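Local coordinates for protein YcaO (Methanopyrus kandleri, PDB 6CIB) that binds ADP and magnesium and probably uses ATP to install thioamides in the backbone of ribosomally made peptides, at residues L153-V166 with L313-A325. Residues are numbered along the deposited sequence; the frame is centred on the assembly and turned at random.
With ADP (adenosine-5'-diphosphate), chain G.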
loop_
_atom_site.group_PDB
_atom_site.type_symbol
_atom_site.label_atom_id
_atom_site.label_comp_id
_atom_site.label_asym_id
_atom_site.label_seq_id
_atom_site.Cartn_x
_atom_site.Cartn_y
_atom_site.Cartn_z
ATOM N N LEU A 153 10.996 -6.291 -11.115
ATOM C CA LEU A 153 11.774 -5.171 -11.627
ATOM C C LEU A 153 11.566 -3.974 -10.737
ATOM O O LEU A 153 10.531 -3.859 -10.072
ATOM C CB LEU A 153 11.371 -4.825 -13.069
ATOM C CG LEU A 153 11.471 -5.905 -14.166
ATOM C CD1 LEU A 153 10.892 -5.363 -15.457
ATOM C CD2 LEU A 153 12.903 -6.370 -14.411
ATOM N N ARG A 154 12.542 -3.070 -10.740
ATOM C CA ARG A 154 12.462 -1.866 -9.927
ATOM C C ARG A 154 11.232 -1.021 -10.290
ATOM O O ARG A 154 10.592 -0.468 -9.393
ATOM C CB ARG A 154 13.804 -1.096 -9.932
ATOM C CG ARG A 154 13.990 0.027 -10.936
ATOM C CD ARG A 154 13.860 1.379 -10.250
ATOM N NE ARG A 154 14.323 2.485 -11.090
ATOM C CZ ARG A 154 13.576 3.501 -11.526
ATOM N NH1 ARG A 154 12.295 3.614 -11.212
ATOM N NH2 ARG A 154 14.129 4.432 -12.285
ATOM N N GLU A 155 10.869 -0.988 -11.581
ATOM C CA GLU A 155 9.678 -0.258 -12.054
ATOM C C GLU A 155 8.387 -0.779 -11.422
ATOM O O GLU A 155 7.544 0.022 -11.021
ATOM C CB GLU A 155 9.550 -0.278 -13.579
ATOM C CG GLU A 155 10.542 0.626 -14.308
ATOM C CD GLU A 155 11.877 -0.046 -14.580
ATOM O OE1 GLU A 155 12.129 -1.174 -14.083
ATOM O OE2 GLU A 155 12.688 0.555 -15.308
ATOM N N GLU A 156 8.255 -2.107 -11.331
ATOM C CA GLU A 156 7.116 -2.754 -10.652
ATOM C C GLU A 156 6.966 -2.247 -9.225
ATOM O O GLU A 156 5.874 -1.878 -8.808
ATOM C CB GLU A 156 7.313 -4.268 -10.594
ATOM C CG GLU A 156 6.972 -5.038 -11.852
ATOM C CD GLU A 156 6.996 -6.534 -11.622
ATOM O OE1 GLU A 156 6.779 -7.283 -12.592
ATOM O OE2 GLU A 156 7.227 -6.970 -10.463
ATOM N N ALA A 157 8.078 -2.252 -8.488
ATOM C CA ALA A 157 8.134 -1.813 -7.092
ATOM C C ALA A 157 7.867 -0.310 -6.953
ATOM O O ALA A 157 7.138 0.106 -6.051
ATOM C CB ALA A 157 9.483 -2.191 -6.485
ATOM N N VAL A 158 8.442 0.499 -7.846
ATOM C CA VAL A 158 8.183 1.953 -7.851
ATOM C C VAL A 158 6.703 2.270 -8.067
ATOM O O VAL A 158 6.116 3.036 -7.291
ATOM C CB VAL A 158 9.090 2.728 -8.841
ATOM C CG1 VAL A 158 8.700 4.205 -8.910
ATOM C CG2 VAL A 158 10.539 2.620 -8.409
ATOM N N ILE A 159 6.101 1.660 -9.085
ATOM C CA ILE A 159 4.662 1.826 -9.365
ATOM C C ILE A 159 3.822 1.455 -8.130
ATOM O O ILE A 159 2.981 2.247 -7.701
ATOM C CB ILE A 159 4.208 1.012 -10.608
ATOM C CG1 ILE A 159 4.817 1.606 -11.889
ATOM C CG2 ILE A 159 2.679 0.953 -10.710
ATOM C CD1 ILE A 159 4.880 0.644 -13.056
ATOM N N GLN A 160 4.071 0.263 -7.578
ATOM C CA GLN A 160 3.342 -0.240 -6.412
ATOM C C GLN A 160 3.495 0.683 -5.193
ATOM O O GLN A 160 2.495 1.046 -4.562
ATOM C CB GLN A 160 3.789 -1.671 -6.073
ATOM C CG GLN A 160 2.947 -2.384 -5.012
ATOM C CD GLN A 160 1.676 -3.012 -5.573
ATOM O OE1 GLN A 160 1.394 -2.924 -6.774
ATOM N NE2 GLN A 160 0.903 -3.661 -4.702
ATOM N N GLY A 161 4.739 1.048 -4.873
ATOM C CA GLY A 161 5.041 1.949 -3.751
ATOM C C GLY A 161 4.410 3.326 -3.858
ATOM O O GLY A 161 3.913 3.861 -2.866
ATOM N N LEU A 162 4.427 3.887 -5.071
ATOM C CA LEU A 162 3.867 5.220 -5.338
ATOM C C LEU A 162 2.343 5.230 -5.251
ATOM O O LEU A 162 1.767 6.120 -4.624
ATOM C CB LEU A 162 4.323 5.723 -6.702
ATOM C CG LEU A 162 4.127 7.192 -7.070
ATOM C CD1 LEU A 162 4.847 8.108 -6.090
ATOM C CD2 LEU A 162 4.625 7.426 -8.492
ATOM N N LEU A 163 1.704 4.236 -5.871
ATOM C CA LEU A 163 0.263 4.043 -5.750
ATOM C C LEU A 163 -0.186 3.895 -4.298
ATOM O O LEU A 163 -1.193 4.484 -3.908
ATOM C CB LEU A 163 -0.225 2.873 -6.628
ATOM C CG LEU A 163 -0.207 3.131 -8.158
ATOM C CD1 LEU A 163 -0.607 1.886 -8.933
ATOM C CD2 LEU A 163 -1.076 4.318 -8.570
ATOM N N GLU A 164 0.573 3.136 -3.500
ATOM C CA GLU A 164 0.304 3.010 -2.064
ATOM C C GLU A 164 0.334 4.365 -1.337
ATOM O O GLU A 164 -0.544 4.652 -0.515
ATOM C CB GLU A 164 1.282 2.027 -1.426
ATOM C CG GLU A 164 1.044 1.761 0.046
ATOM C CD GLU A 164 1.893 0.613 0.537
ATOM O OE1 GLU A 164 2.979 0.873 1.089
ATOM O OE2 GLU A 164 1.489 -0.550 0.321
ATOM N N VAL A 165 1.338 5.181 -1.644
ATOM C CA VAL A 165 1.461 6.530 -1.060
ATOM C C VAL A 165 0.247 7.415 -1.424
ATOM O O VAL A 165 -0.288 8.120 -0.560
ATOM C CB VAL A 165 2.815 7.217 -1.421
ATOM C CG1 VAL A 165 2.842 8.668 -0.937
ATOM C CG2 VAL A 165 3.997 6.468 -0.804
ATOM N N VAL A 166 -0.193 7.357 -2.682
ATOM C CA VAL A 166 -1.391 8.090 -3.136
ATOM C C VAL A 166 -2.631 7.586 -2.392
ATOM O O VAL A 166 -3.444 8.383 -1.918
ATOM C CB VAL A 166 -1.577 8.000 -4.670
ATOM C CG1 VAL A 166 -2.872 8.676 -5.123
ATOM C CG2 VAL A 166 -0.386 8.635 -5.372
ATOM N N LEU A 313 5.982 -0.695 -18.833
ATOM C CA LEU A 313 6.282 -0.462 -17.433
ATOM C C LEU A 313 7.038 0.852 -17.206
ATOM O O LEU A 313 6.750 1.573 -16.244
ATOM C CB LEU A 313 7.081 -1.651 -16.901
ATOM C CG LEU A 313 6.904 -2.146 -15.470
ATOM C CD1 LEU A 313 5.460 -2.484 -15.117
ATOM C CD2 LEU A 313 7.803 -3.362 -15.290
ATOM N N GLU A 314 7.986 1.155 -18.099
ATOM C CA GLU A 314 8.801 2.373 -18.037
ATOM C C GLU A 314 7.973 3.646 -18.190
ATOM O O GLU A 314 8.158 4.602 -17.438
ATOM C CB GLU A 314 9.921 2.351 -19.100
ATOM C CG GLU A 314 11.018 1.317 -18.870
ATOM C CD GLU A 314 10.718 -0.049 -19.472
ATOM O OE1 GLU A 314 9.612 -0.275 -20.008
ATOM O OE2 GLU A 314 11.607 -0.922 -19.411
ATOM N N LYS A 315 7.076 3.636 -19.176
ATOM C CA LYS A 315 6.158 4.739 -19.480
ATOM C C LYS A 315 5.167 4.952 -18.329
ATOM O O LYS A 315 4.909 6.093 -17.919
ATOM C CB LYS A 315 5.409 4.425 -20.793
ATOM C CG LYS A 315 4.277 5.369 -21.186
ATOM C CD LYS A 315 4.707 6.345 -22.266
ATOM C CE LYS A 315 3.590 6.567 -23.276
ATOM N NZ LYS A 315 4.076 7.298 -24.484
ATOM N N LEU A 316 4.620 3.848 -17.817
ATOM C CA LEU A 316 3.668 3.903 -16.706
ATOM C C LEU A 316 4.297 4.542 -15.475
ATOM O O LEU A 316 3.694 5.432 -14.868
ATOM C CB LEU A 316 3.081 2.516 -16.389
ATOM C CG LEU A 316 2.066 2.400 -15.247
ATOM C CD1 LEU A 316 0.847 3.284 -15.477
ATOM C CD2 LEU A 316 1.645 0.956 -15.087
ATOM N N THR A 317 5.518 4.107 -15.149
ATOM C CA THR A 317 6.325 4.666 -14.053
ATOM C C THR A 317 6.524 6.179 -14.227
ATOM O O THR A 317 6.247 6.948 -13.315
ATOM C CB THR A 317 7.704 3.966 -13.945
ATOM O OG1 THR A 317 7.522 2.552 -13.825
ATOM C CG2 THR A 317 8.499 4.475 -12.737
ATOM N N GLU A 318 7.013 6.576 -15.401
ATOM C CA GLU A 318 7.239 7.979 -15.741
ATOM C C GLU A 318 5.958 8.815 -15.585
ATOM O O GLU A 318 5.967 9.839 -14.913
ATOM C CB GLU A 318 7.794 8.071 -17.169
ATOM C CG GLU A 318 8.295 9.447 -17.593
ATOM C CD GLU A 318 8.570 9.528 -19.090
ATOM O OE1 GLU A 318 9.413 8.748 -19.600
ATOM O OE2 GLU A 318 7.935 10.375 -19.759
ATOM N N GLU A 319 4.861 8.348 -16.181
ATOM C CA GLU A 319 3.578 9.056 -16.120
ATOM C C GLU A 319 3.015 9.188 -14.703
ATOM O O GLU A 319 2.530 10.260 -14.332
ATOM C CB GLU A 319 2.561 8.427 -17.072
ATOM C CG GLU A 319 2.879 8.704 -18.542
ATOM C CD GLU A 319 1.779 8.276 -19.495
ATOM O OE1 GLU A 319 0.607 8.169 -19.073
ATOM O OE2 GLU A 319 2.089 8.057 -20.683
ATOM N N LEU A 320 3.110 8.117 -13.909
ATOM C CA LEU A 320 2.699 8.167 -12.503
ATOM C C LEU A 320 3.526 9.152 -11.695
ATOM O O LEU A 320 2.964 9.944 -10.945
ATOM C CB LEU A 320 2.697 6.773 -11.860
ATOM C CG LEU A 320 1.565 5.843 -12.311
ATOM C CD1 LEU A 320 1.778 4.440 -11.764
ATOM C CD2 LEU A 320 0.194 6.375 -11.920
ATOM N N VAL A 321 4.849 9.123 -11.880
ATOM C CA VAL A 321 5.771 10.046 -11.186
ATOM C C VAL A 321 5.439 11.514 -11.528
ATOM O O VAL A 321 5.361 12.374 -10.636
ATOM C CB VAL A 321 7.253 9.713 -11.490
ATOM C CG1 VAL A 321 8.187 10.838 -11.050
ATOM C CG2 VAL A 321 7.664 8.410 -10.814
ATOM N N GLU A 322 5.222 11.773 -12.815
ATOM C CA GLU A 322 4.871 13.109 -13.305
ATOM C C GLU A 322 3.612 13.654 -12.618
ATOM O O GLU A 322 3.624 14.783 -12.113
ATOM C CB GLU A 322 4.705 13.089 -14.828
ATOM C CG GLU A 322 6.026 13.029 -15.593
ATOM C CD GLU A 322 5.850 12.927 -17.105
ATOM O OE1 GLU A 322 4.751 12.546 -17.569
ATOM O OE2 GLU A 322 6.821 13.218 -17.837
ATOM N N ARG A 323 2.562 12.827 -12.560
ATOM C CA ARG A 323 1.278 13.209 -11.956
ATOM C C ARG A 323 1.378 13.492 -10.461
ATOM O O ARG A 323 0.774 14.444 -9.974
ATOM C CB ARG A 323 0.187 12.167 -12.238
ATOM C CG ARG A 323 -0.126 11.944 -13.718
ATOM C CD ARG A 323 -0.948 13.062 -14.345
ATOM N NE ARG A 323 -1.209 12.806 -15.763
ATOM C CZ ARG A 323 -2.167 13.390 -16.486
ATOM N NH1 ARG A 323 -2.995 14.284 -15.943
ATOM N NH2 ARG A 323 -2.303 13.073 -17.769
ATOM N N VAL A 324 2.157 12.680 -9.749
ATOM C CA VAL A 324 2.429 12.922 -8.328
ATOM C C VAL A 324 3.284 14.180 -8.120
ATOM O O VAL A 324 3.012 14.965 -7.206
ATOM C CB VAL A 324 3.043 11.693 -7.611
ATOM C CG1 VAL A 324 3.222 11.979 -6.126
ATOM C CG2 VAL A 324 2.146 10.472 -7.776
ATOM N N ALA A 325 4.308 14.370 -8.956
ATOM C CA ALA A 325 5.122 15.600 -8.912
ATOM C C ALA A 325 4.300 16.878 -9.152
ATOM O O ALA A 325 4.630 17.931 -8.603
ATOM C CB ALA A 325 6.288 15.525 -9.881
HETATM P PB ADP G . 0.126 -4.600 -1.441
HETATM O O1B ADP G . 1.384 -4.055 -2.084
HETATM O O2B ADP G . -1.060 -3.657 -1.481
HETATM O O3B ADP G . 0.329 -5.267 -0.100
HETATM P PA ADP G . 0.030 -7.256 -2.608
HETATM O O1A ADP G . -0.470 -7.635 -3.975
HETATM O O2A ADP G . -0.545 -8.014 -1.441
HETATM O O3A ADP G . -0.359 -5.713 -2.500
HETATM O "O5'" ADP G . 1.634 -7.360 -2.621
HETATM C "C5'" ADP G . 2.490 -7.571 -1.483
HETATM C "C4'" ADP G . 3.957 -7.396 -1.916
HETATM O "O4'" ADP G . 4.278 -8.337 -2.953
HETATM C "C3'" ADP G . 4.258 -6.024 -2.527
HETATM O "O3'" ADP G . 5.633 -5.671 -2.281
HETATM C "C2'" ADP G . 4.058 -6.246 -4.015
HETATM O "O2'" ADP G . 4.753 -5.289 -4.811
HETATM C "C1'" ADP G . 4.584 -7.667 -4.190
HETATM N N9 ADP G . 3.936 -8.403 -5.299
HETATM C C8 ADP G . 2.631 -8.724 -5.367
HETATM N N7 ADP G . 2.358 -9.393 -6.510
HETATM C C5 ADP G . 3.504 -9.529 -7.185
HETATM C C6 ADP G . 3.906 -10.149 -8.468
HETATM N N6 ADP G . 2.988 -10.769 -9.247
HETATM N N1 ADP G . 5.213 -10.064 -8.823
HETATM C C2 ADP G . 6.137 -9.445 -8.048
HETATM N N3 ADP G . 5.836 -8.866 -6.863
HETATM C C4 ADP G . 4.555 -8.877 -6.386
HETATM O O HOH W 1 13.548 -0.954 -17.567
#
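I159 enters a knobs-into-holes site formed by L313, L316, T317 and L320, and tracing it outward shows how helices 154-166 and 313-325 interlock. From CB, which points at the partner helix, two branches diverge. I159 CG2 meets L320 CD1 at 3.8 Å, while CG1, placed anti to the carbonyl carbon (chi1 -69°), passes over T317 and carries CD1 in among L313, L316 and T317. There I159 CD1 lies 3.3 Å from T317 OG1, with L313 CD1 and L316 CD2 both in van der Waals range.

T317 returns the packing as a knob among R154, E155, V158 and I159, with T317 CG2 lying 3.8 Å from V158 CG1. Its hydroxyl, closed in by the carbons of E155 and I159, is satisfied within its own helix: T317 OG1 donates to L313 O at 2.7 Å. T317 N bonds that same oxygen from the opposite face of the carbonyl plane. With an alanine here, L313 O would probably keep only the backbone N-H as donor, and a gap would probably open beside I159 CD1 and V158 CG1.

Farther along, L162 CD2 leans on V321 CG2, and V324 CG2 reaches both L162 CG and V166 CG2. At the other end the carboxylates of E155 and E314 approach to 4.5 Å between OE2 atoms; one water donates to both, which probably eases their repulsion, and E314 OE2 also bonds T2.

On the ligand side, Q160 NE2 donates to ADP O1B at 2.7 Å, nearly straight at 168°, and E156 OE2 accepts a hydrogen bond from R152 N besides its salt bridge with R12. With axes 9.5 Å apart, the helices run in the same general direction, cross at 32° and form a buried pair packed against an antiparallel sheet, L162 and V324 both touching strand 332-336: the nucleotide-binding helix of the YcaO domain is backed by a second helix.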